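Local coordinates for protein nucleotidyl transferase (Methanothermobacter thermautotrophicus, PDB 6PLJ) that probably transfers nucleotidyl groups, as MobA-like enzymes of its family do, and has been linked to the synthesis of the pseudomurein cell wall, at residues A[77-81]-A[116-122]; A[152-158]-A[170-176]; A[180-184]-A[198-204]. All coordinates share one frame; numbering follows the deposited sequence. Where two conformers were deposited one is given.

Interaction 1. Residues A[77-81]-A[116-122]; sequences ECIVV and RGVRAAG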
loop_
_atom_site.group_PDB
_atom_site.type_symbol
_atom_site.label_atom_id
_atom_site.label_comp_id
_atom_site.label_asym_id
_atom_site.label_seq_id
_atom_site.Cartn_x
_atom_site.Cartn_y
_atom_site.Cartn_z
ATOM N N GLU A 77 -1.254 -1.750 -15.000
ATOM C CA GLU A 77 -0.030 -2.462 -14.638
ATOM C C GLU A 77 0.158 -2.356 -13.146
ATOM O O GLU A 77 -0.413 -1.462 -12.521
ATOM C CB GLU A 77 1.203 -1.885 -15.336
ATOM C CG GLU A 77 1.565 -0.480 -14.850
ATOM C CD GLU A 77 2.766 0.125 -15.531
ATOM O OE1 GLU A 77 3.500 -0.614 -16.224
ATOM O OE2 GLU A 77 2.975 1.340 -15.357
ATOM N N CYS A 78 0.952 -3.265 -12.587
ATOM C CA CYS A 78 1.295 -3.237 -11.177
ATOM C C CYS A 78 2.806 -3.345 -11.016
ATOM O O CYS A 78 3.417 -4.341 -11.426
ATOM C CB CYS A 78 0.605 -4.377 -10.446
ATOM S SG CYS A 78 0.893 -4.335 -8.657
ATOM N N ILE A 79 3.385 -2.292 -10.446
ATOM C CA ILE A 79 4.784 -2.221 -10.070
ATOM C C ILE A 79 4.861 -2.630 -8.614
ATOM O O ILE A 79 4.031 -2.204 -7.820
ATOM C CB ILE A 79 5.331 -0.775 -10.233
ATOM C CG1 ILE A 79 5.588 -0.450 -11.715
ATOM C CG2 ILE A 79 6.659 -0.595 -9.502
ATOM C CD1 ILE A 79 4.427 -0.585 -12.645
ATOM N N VAL A 80 5.834 -3.461 -8.265
ATOM C CA VAL A 80 6.056 -3.803 -6.866
ATOM C C VAL A 80 7.475 -3.406 -6.524
ATOM O O VAL A 80 8.410 -3.793 -7.230
ATOM C CB VAL A 80 5.859 -5.293 -6.580
ATOM C CG1 VAL A 80 6.111 -5.575 -5.112
ATOM C CG2 VAL A 80 4.462 -5.745 -6.977
ATOM N N VAL A 81 7.621 -2.634 -5.451
ATOM C CA VAL A 81 8.924 -2.161 -5.009
ATOM C C VAL A 81 9.377 -3.063 -3.891
ATOM O O VAL A 81 8.678 -3.189 -2.884
ATOM C CB VAL A 81 8.868 -0.704 -4.540
ATOM C CG1 VAL A 81 10.262 -0.203 -4.192
ATOM C CG2 VAL A 81 8.258 0.171 -5.631
ATOM N N ARG A 116 10.392 5.367 -6.041
ATOM C CA ARG A 116 11.078 4.432 -6.964
ATOM C C ARG A 116 10.042 3.732 -7.861
ATOM O O ARG A 116 10.314 3.504 -8.968
ATOM C CB ARG A 116 11.856 3.399 -6.150
ATOM C CG ARG A 116 12.533 2.365 -7.022
ATOM C CD ARG A 116 13.751 2.927 -7.706
ATOM N NE ARG A 116 14.763 1.906 -7.939
ATOM C CZ ARG A 116 14.942 1.192 -9.041
ATOM N NH1 ARG A 116 14.192 1.371 -10.110
ATOM N NH2 ARG A 116 15.910 0.295 -9.075
ATOM N N GLY A 117 8.934 3.324 -7.280
ATOM C CA GLY A 117 7.852 2.687 -8.024
ATOM C C GLY A 117 7.207 3.613 -9.034
ATOM O O GLY A 117 6.949 3.222 -10.189
ATOM N N VAL A 118 6.940 4.850 -8.607
ATOM C CA VAL A 118 6.346 5.841 -9.508
ATOM C C VAL A 118 7.304 6.103 -10.672
ATOM O O VAL A 118 6.856 6.210 -11.815
ATOM C CB VAL A 118 5.954 7.142 -8.763
ATOM C CG1 VAL A 118 5.435 8.184 -9.729
ATOM C CG2 VAL A 118 4.889 6.875 -7.725
ATOM N N ARG A 119 8.608 6.158 -10.403
ATOM C CA ARG A 119 9.609 6.290 -11.475
ATOM C C ARG A 119 9.545 5.191 -12.541
ATOM O O ARG A 119 9.811 5.445 -13.720
ATOM C CB ARG A 119 11.028 6.358 -10.880
ATOM C CG ARG A 119 11.411 7.712 -10.324
ATOM C CD ARG A 119 12.834 7.713 -9.777
ATOM N NE ARG A 119 13.803 7.227 -10.760
ATOM C CZ ARG A 119 14.685 6.236 -10.592
ATOM N NH1 ARG A 119 14.802 5.573 -9.432
ATOM N NH2 ARG A 119 15.493 5.908 -11.606
ATOM N N ALA A 120 9.176 3.984 -12.135
ATOM C CA ALA A 120 9.044 2.844 -13.014
ATOM C C ALA A 120 7.676 2.752 -13.681
ATOM O O ALA A 120 7.493 1.912 -14.544
ATOM C CB ALA A 120 9.303 1.559 -12.242
ATOM N N ALA A 121 6.713 3.565 -13.259
ATOM C CA ALA A 121 5.328 3.435 -13.724
ATOM C C ALA A 121 5.111 4.233 -14.987
ATOM O O ALA A 121 5.598 5.351 -15.122
ATOM C CB ALA A 121 4.370 3.924 -12.651
ATOM N N GLY A 122 4.353 3.674 -15.915
ATOM C CA GLY A 122 3.967 4.405 -17.126
ATOM C C GLY A 122 2.775 5.340 -17.006
ATOM O O GLY A 122 2.599 6.219 -17.868
#
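V81 presses its CG2 methyl onto the backbone of G117, and here strand 77-81 and helix 116-120 are packed most tightly. The strand and helix segments run at 146° to each other, with axes 8.2 Å apart at their closest. V81 CG2 comes within 3.5 Å of G117 CA, closer than carbons usually lie, and a side chain at G117 would run into that methyl; the glycine lets the helix settle directly on the strand. Two residues earlier on the strand, I79 continues the same apolar seam. Its CG2 branch, anti to the backbone N, meets G117 CA at 3.8 Å, while its CG1 branch turns to the far end of the helix and passes A120 CB at 4.3 Å. V101 of the neighbouring strand 99-102 touches I79, V81 and A120, so the helix lies across two strands.

Toward solvent the contact thins and its chemistry changes. R116 brings only CB near V81 before its chain leads away, and beyond A120 the helix has given way to a loop. There E77, extended beyond CG, reaches across with its carboxylate. G122 N donates to E77 OE2 over 2.8 Å, nearly in line with the C-O bond, at an N-H...O angle of 160°. The same oxygen is hydrogen-bonded to S26 OG, so a single carboxylate oxygen links the loop after the helix to strand 25-31, the neighbour of 77-82 inside the sheet. A helix running roughly antiparallel to the parallel strands it covers is characteristic of the Rossmann-like alpha/beta fold.

Interaction 2. Residues A[152-158]-A[170-176]; sequences TVSILAR and IGMPLAA. With EDO (1,2-ethanediol), chain B.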
loop_
_atom_site.group_PDB
_atom_site.type_symbol
_atom_site.label_atom_id
_atom_site.label_comp_id
_atom_site.label_asym_id
_atom_site.label_seq_id
_atom_site.Cartn_x
_atom_site.Cartn_y
_atom_site.Cartn_z
ATOM N N THR A 152 -6.190 15.995 -7.663
ATOM C CA THR A 152 -6.924 15.430 -6.527
ATOM C C THR A 152 -6.285 14.137 -6.092
ATOM O O THR A 152 -6.011 13.257 -6.920
ATOM C CB THR A 152 -8.387 15.159 -6.902
ATOM O OG1 THR A 152 -8.967 16.374 -7.385
ATOM C CG2 THR A 152 -9.189 14.665 -5.704
ATOM N N VAL A 153 -6.054 14.042 -4.790
ATOM C CA VAL A 153 -5.562 12.822 -4.168
ATOM C C VAL A 153 -6.763 12.156 -3.537
ATOM O O VAL A 153 -7.586 12.821 -2.881
ATOM C CB VAL A 153 -4.474 13.113 -3.121
ATOM C CG1 VAL A 153 -3.983 11.821 -2.474
ATOM C CG2 VAL A 153 -3.296 13.860 -3.750
ATOM N N SER A 154 -6.899 10.855 -3.760
ATOM C CA SER A 154 -7.966 10.074 -3.162
ATOM C C SER A 154 -7.313 9.076 -2.233
ATOM O O SER A 154 -6.185 8.658 -2.457
ATOM C CB SER A 154 -8.777 9.367 -4.237
ATOM O OG SER A 154 -7.947 8.489 -4.964
ATOM N N ILE A 155 -8.009 8.716 -1.169
ATOM C CA ILE A 155 -7.397 7.916 -0.111
ATOM C C ILE A 155 -8.436 7.125 0.647
ATOM O O ILE A 155 -9.596 7.542 0.725
ATOM C CB ILE A 155 -6.619 8.854 0.840
ATOM C CG1 ILE A 155 -5.744 8.066 1.818
ATOM C CG2 ILE A 155 -7.561 9.826 1.565
ATOM C CD1 ILE A 155 -4.680 8.930 2.435
ATOM N N LEU A 156 -8.019 5.977 1.183
ATOM C CA LEU A 156 -8.894 5.189 2.050
ATOM C C LEU A 156 -9.109 5.965 3.347
ATOM O O LEU A 156 -8.174 6.266 4.065
ATOM C CB LEU A 156 -8.289 3.813 2.336
ATOM C CG LEU A 156 -9.160 2.841 3.145
ATOM C CD1 LEU A 156 -10.430 2.521 2.386
ATOM C CD2 LEU A 156 -8.384 1.571 3.476
ATOM N N ALA A 157 -10.367 6.287 3.614
ATOM C CA ALA A 157 -10.739 7.126 4.748
ATOM C C ALA A 157 -10.889 6.269 5.995
ATOM O O ALA A 157 -11.151 5.065 5.924
ATOM C CB ALA A 157 -12.046 7.840 4.452
ATOM N N ARG A 158 -10.716 6.912 7.139
ATOM C CA ARG A 158 -10.914 6.275 8.437
ATOM C C ARG A 158 -12.405 6.209 8.772
ATOM O O ARG A 158 -12.836 5.340 9.528
ATOM C CB ARG A 158 -10.118 7.046 9.495
ATOM C CG ARG A 158 -10.213 6.554 10.920
ATOM C CD ARG A 158 -9.737 5.120 11.097
ATOM N NE ARG A 158 -8.329 4.901 10.746
ATOM C CZ ARG A 158 -7.651 3.775 11.013
ATOM N NH1 ARG A 158 -8.245 2.742 11.617
ATOM N NH2 ARG A 158 -6.378 3.662 10.665
ATOM N N ILE A 170 -5.144 8.059 8.596
ATOM C CA ILE A 170 -5.092 7.611 7.205
ATOM C C ILE A 170 -3.669 7.599 6.647
ATOM O O ILE A 170 -2.749 8.186 7.216
ATOM C CB ILE A 170 -6.035 8.414 6.286
ATOM C CG1 ILE A 170 -5.627 9.889 6.205
ATOM C CG2 ILE A 170 -7.476 8.242 6.744
ATOM C CD1 ILE A 170 -6.512 10.712 5.294
ATOM N N GLY A 171 -3.498 6.904 5.529
ATOM C CA GLY A 171 -2.188 6.800 4.924
ATOM C C GLY A 171 -2.233 6.156 3.580
ATOM O O GLY A 171 -1.968 6.814 2.573
ATOM N N MET A 172 -2.572 4.865 3.583
ATOM C CA MET A 172 -2.660 4.043 2.380
ATOM C C MET A 172 -3.927 3.203 2.398
ATOM O O MET A 172 -4.543 3.003 3.450
ATOM C CB MET A 172 -1.471 3.092 2.310
ATOM C CG MET A 172 -0.126 3.769 2.394
ATOM S SD MET A 172 0.173 4.596 0.834
ATOM C CE MET A 172 1.009 3.269 -0.015
ATOM N N PRO A 173 -4.350 2.709 1.234
ATOM C CA PRO A 173 -3.921 3.050 -0.131
ATOM C C PRO A 173 -4.405 4.447 -0.521
ATOM O O PRO A 173 -5.346 4.981 0.070
ATOM C CB PRO A 173 -4.615 2.000 -0.976
ATOM C CG PRO A 173 -5.830 1.665 -0.208
ATOM C CD PRO A 173 -5.418 1.695 1.216
ATOM N N LEU A 174 -3.757 5.026 -1.520
ATOM C CA LEU A 174 -4.164 6.321 -2.050
ATOM C C LEU A 174 -3.942 6.287 -3.540
ATOM O O LEU A 174 -3.236 5.411 -4.057
ATOM C CB LEU A 174 -3.386 7.477 -1.389
ATOM C CG LEU A 174 -1.864 7.501 -1.561
ATOM C CD1 LEU A 174 -1.432 8.031 -2.928
ATOM C CD2 LEU A 174 -1.193 8.307 -0.456
ATOM N N ALA A 175 -4.545 7.230 -4.242
ATOM C CA ALA A 175 -4.269 7.387 -5.667
ATOM C C ALA A 175 -4.106 8.863 -5.952
ATOM O O ALA A 175 -4.754 9.704 -5.334
ATOM C CB ALA A 175 -5.361 6.780 -6.515
ATOM N N ALA A 176 -3.238 9.175 -6.903
ATOM C CA ALA A 176 -2.974 10.558 -7.246
ATOM C C ALA A 176 -2.363 10.632 -8.623
ATOM O O ALA A 176 -1.829 9.656 -9.131
ATOM C CB ALA A 176 -2.023 11.186 -6.235
HETATM C C1 EDO B . -3.621 2.630 6.722
HETATM O O1 EDO B . -2.500 3.379 6.205
HETATM C C2 EDO B . -4.348 3.471 7.753
HETATM O O2 EDO B . -3.458 3.691 8.852
HETATM O O HOH W 1 -5.706 5.301 4.787
#
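Two first torsions bring I155 and I170 together: in I155 CG1 lies opposite the backbone N (chi1 -169°), and in I170 CG1 sits between N and the carbonyl carbon (chi1 64°). The two chains then cross at about a right angle, I155 CD1 touching I170 CD1 at 3.8 Å. I170 CG2, on the other branch, lies against L156 O and the backbone of R158. Beside this pair, L156 lays CB and CD2 over P173 CD, with CD2 at 3.7 Å; the cis peptide before P173 belongs to the irregular run leading into strand 174-176.

The backbones are joined in antiparallel register. S154 and A175 form a hydrogen-bonded pair: S154 N donates to A175 O at 2.9 Å in the carbonyl plane, and A175 N returns the bond to S154 O at 2.8 Å, tilted 30° from the plane of the S154 carbonyl. I155 and L174 follow as a non-hydrogen-bonded pair, and L156 N reaches P173 O at 3.1 Å. Beyond P173, toward M172, the two chains part, and a water takes over, donating to L156 O and M172 O and accepting from G171 N. I155 and L174 face helix 192-201, S154 and P173 helix 138-147. These are neighbouring antiparallel strands within the mixed sheet of an alpha/beta sandwich, covered by helices on both faces.

Interaction 3. Residues A[180-184]-A[198-204]; sequences LLRDY and MMLEDGV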
loop_
_atom_site.group_PDB
_atom_site.type_symbol
_atom_site.label_atom_id
_atom_site.label_comp_id
_atom_site.label_asym_id
_atom_site.label_seq_id
_atom_site.Cartn_x
_atom_site.Cartn_y
_atom_site.Cartn_z
ATOM N N LEU A 180 1.931 14.972 -9.580
ATOM C CA LEU A 180 1.763 15.442 -8.203
ATOM C C LEU A 180 2.590 14.579 -7.257
ATOM O O LEU A 180 3.267 15.094 -6.356
ATOM C CB LEU A 180 0.290 15.432 -7.807
ATOM C CG LEU A 180 -0.022 15.938 -6.388
ATOM C CD1 LEU A 180 -1.350 16.669 -6.359
ATOM C CD2 LEU A 180 0.001 14.824 -5.350
ATOM N N LEU A 181 2.542 13.264 -7.428
ATOM C CA LEU A 181 3.393 12.400 -6.592
ATOM C C LEU A 181 4.888 12.650 -6.788
ATOM O O LEU A 181 5.664 12.592 -5.833
ATOM C CB LEU A 181 3.067 10.924 -6.798
ATOM C CG LEU A 181 1.694 10.520 -6.271
ATOM C CD1 LEU A 181 1.316 9.136 -6.768
ATOM C CD2 LEU A 181 1.673 10.573 -4.749
ATOM N N ARG A 182 5.306 12.914 -8.023
ATOM C CA ARG A 182 6.711 13.204 -8.276
ATOM C C ARG A 182 7.146 14.505 -7.608
ATOM O O ARG A 182 8.306 14.641 -7.257
ATOM C CB ARG A 182 7.007 13.245 -9.782
ATOM C CG ARG A 182 6.946 11.900 -10.486
ATOM C CD ARG A 182 7.947 10.885 -9.959
ATOM N NE ARG A 182 9.353 11.238 -10.169
ATOM C CZ ARG A 182 10.125 10.817 -11.176
ATOM N NH1 ARG A 182 11.391 11.197 -11.227
ATOM N NH2 ARG A 182 9.658 10.018 -12.128
ATOM N N ASP A 183 6.228 15.447 -7.416
ATOM C CA ASP A 183 6.545 16.690 -6.683
ATOM C C ASP A 183 6.527 16.522 -5.159
ATOM O O ASP A 183 7.341 17.140 -4.472
ATOM C CB ASP A 183 5.607 17.819 -7.110
ATOM C CG ASP A 183 5.873 18.295 -8.543
ATOM O OD1 ASP A 183 6.983 18.062 -9.067
ATOM O OD2 ASP A 183 4.969 18.923 -9.120
ATOM N N TYR A 184 5.624 15.699 -4.630
ATOM C CA TYR A 184 5.507 15.523 -3.163
ATOM C C TYR A 184 6.362 14.410 -2.577
ATOM O O TYR A 184 6.948 14.602 -1.520
ATOM C CB TYR A 184 4.045 15.331 -2.744
ATOM C CG TYR A 184 3.330 16.633 -2.578
ATOM C CD1 TYR A 184 3.473 17.375 -1.403
ATOM C CD2 TYR A 184 2.526 17.145 -3.590
ATOM C CE1 TYR A 184 2.824 18.592 -1.240
ATOM C CE2 TYR A 184 1.867 18.360 -3.433
ATOM C CZ TYR A 184 2.027 19.077 -2.263
ATOM O OH TYR A 184 1.379 20.281 -2.121
ATOM N N MET A 198 1.013 17.819 4.778
ATOM C CA MET A 198 1.671 18.813 3.915
ATOM C C MET A 198 0.795 19.201 2.732
ATOM O O MET A 198 0.591 20.385 2.464
ATOM C CB MET A 198 2.990 18.264 3.378
ATOM C CG MET A 198 4.199 18.492 4.260
ATOM S SD MET A 198 5.699 18.293 3.283
ATOM C CE MET A 198 5.215 19.152 1.786
ATOM N N MET A 199 0.279 18.192 2.028
ATOM C CA MET A 199 -0.643 18.402 0.917
ATOM C C MET A 199 -1.871 19.233 1.294
ATOM O O MET A 199 -2.246 20.160 0.575
ATOM C CB MET A 199 -1.123 17.058 0.344
ATOM C CG MET A 199 -0.076 16.310 -0.448
ATOM S SD MET A 199 -0.694 14.670 -0.912
ATOM C CE MET A 199 0.838 13.988 -1.537
ATOM N N LEU A 200 -2.498 18.888 2.418
ATOM C CA LEU A 200 -3.651 19.650 2.897
ATOM C C LEU A 200 -3.290 21.114 3.194
ATOM O O LEU A 200 -4.043 22.015 2.812
ATOM C CB LEU A 200 -4.252 18.985 4.137
ATOM C CG LEU A 200 -4.986 17.666 3.859
ATOM C CD1 LEU A 200 -5.236 16.934 5.173
ATOM C CD2 LEU A 200 -6.291 17.886 3.117
ATOM N N GLU A 201 -2.146 21.335 3.838
ATOM C CA GLU A 201 -1.636 22.698 4.117
ATOM C C GLU A 201 -1.430 23.488 2.825
ATOM O O GLU A 201 -1.739 24.685 2.760
ATOM C CB GLU A 201 -0.318 22.642 4.887
ATOM C CG GLU A 201 -0.450 22.186 6.335
ATOM C CD GLU A 201 0.849 21.658 6.935
ATOM O OE1 GLU A 201 1.915 21.726 6.280
ATOM O OE2 GLU A 201 0.803 21.167 8.082
ATOM N N ASP A 202 -0.929 22.804 1.791
ATOM C CA ASP A 202 -0.732 23.404 0.475
ATOM C C ASP A 202 -2.024 23.605 -0.320
ATOM O O ASP A 202 -1.986 24.178 -1.406
ATOM C CB ASP A 202 0.258 22.563 -0.357
ATOM C CG ASP A 202 1.666 22.543 0.228
ATOM O OD1 ASP A 202 2.007 23.410 1.063
ATOM O OD2 ASP A 202 2.458 21.654 -0.149
ATOM N N GLY A 203 -3.159 23.118 0.182
ATOM C CA GLY A 203 -4.440 23.288 -0.487
ATOM C C GLY A 203 -4.758 22.199 -1.496
ATOM O O GLY A 203 -5.698 22.333 -2.274
ATOM N N VAL A 204 -3.992 21.104 -1.462
ATOM C CA VAL A 204 -4.247 19.959 -2.326
ATOM C C VAL A 204 -5.562 19.347 -1.885
ATOM O O VAL A 204 -5.774 19.162 -0.680
ATOM C CB VAL A 204 -3.148 18.881 -2.204
ATOM C CG1 VAL A 204 -3.507 17.634 -3.015
ATOM C CG2 VAL A 204 -1.786 19.431 -2.615
#
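Y184 reaches from the end of helix 178-184 to the C-terminal turn of helix 192-201, and every level of its side chain meets something. Y184 CB starts against the terminal methyl of M199, 3.7 Å from M199 CE, which also bears on CG. The ring then slides beneath the same methionine: M199 CG stands 3.7 Å from the Y184 ring centroid, 9° off the normal, a CH-pi contact, with the sulfur farther above that face in a Met-aromatic contact. Farther out, CZ passes V204 CG2. The tip closes the reach, Y184 OH donating over 2.6 Å to the anti lone pair of D202 OD2.

An alanine here would remove the ring and hydroxyl, and would probably leave D202 without this donor and M199 without the face it rests on. Closer to the sheet, L180 CD1 meets V204 CG1 tip to tip at 4.1 Å, and L180, M199 and V204 all rest on V153 of strand 152-157. The tyrosine thus joins the end of helix 178-184 to the C-terminal end of helix 192-201, where G203, with positive phi, closes the helix in a Schellman motif ahead of strand 205-210.

All three contacts serve one alpha/beta architecture, at different depths. Interaction 2 is the buried one, strand against strand, held by backbone bonds and aliphatic side chains. Interaction 1, partly buried, joins another part of the same sheet to a covering helix, its centre about 17 Å from that of interaction 2; apolar packing gives way there to one carboxylate bond. Interaction 3 lies at the surface, helix against helix, and relies on an aromatic ring, a methionine and a phenol-carboxylate bond. V153 ties interactions 2 and 3 together, its CG2 touching L180, M199 and V204, and strand 174-177 runs straight into helix 178-184. R182 packs on V118 and R119, bringing interactions 1 and 3 together.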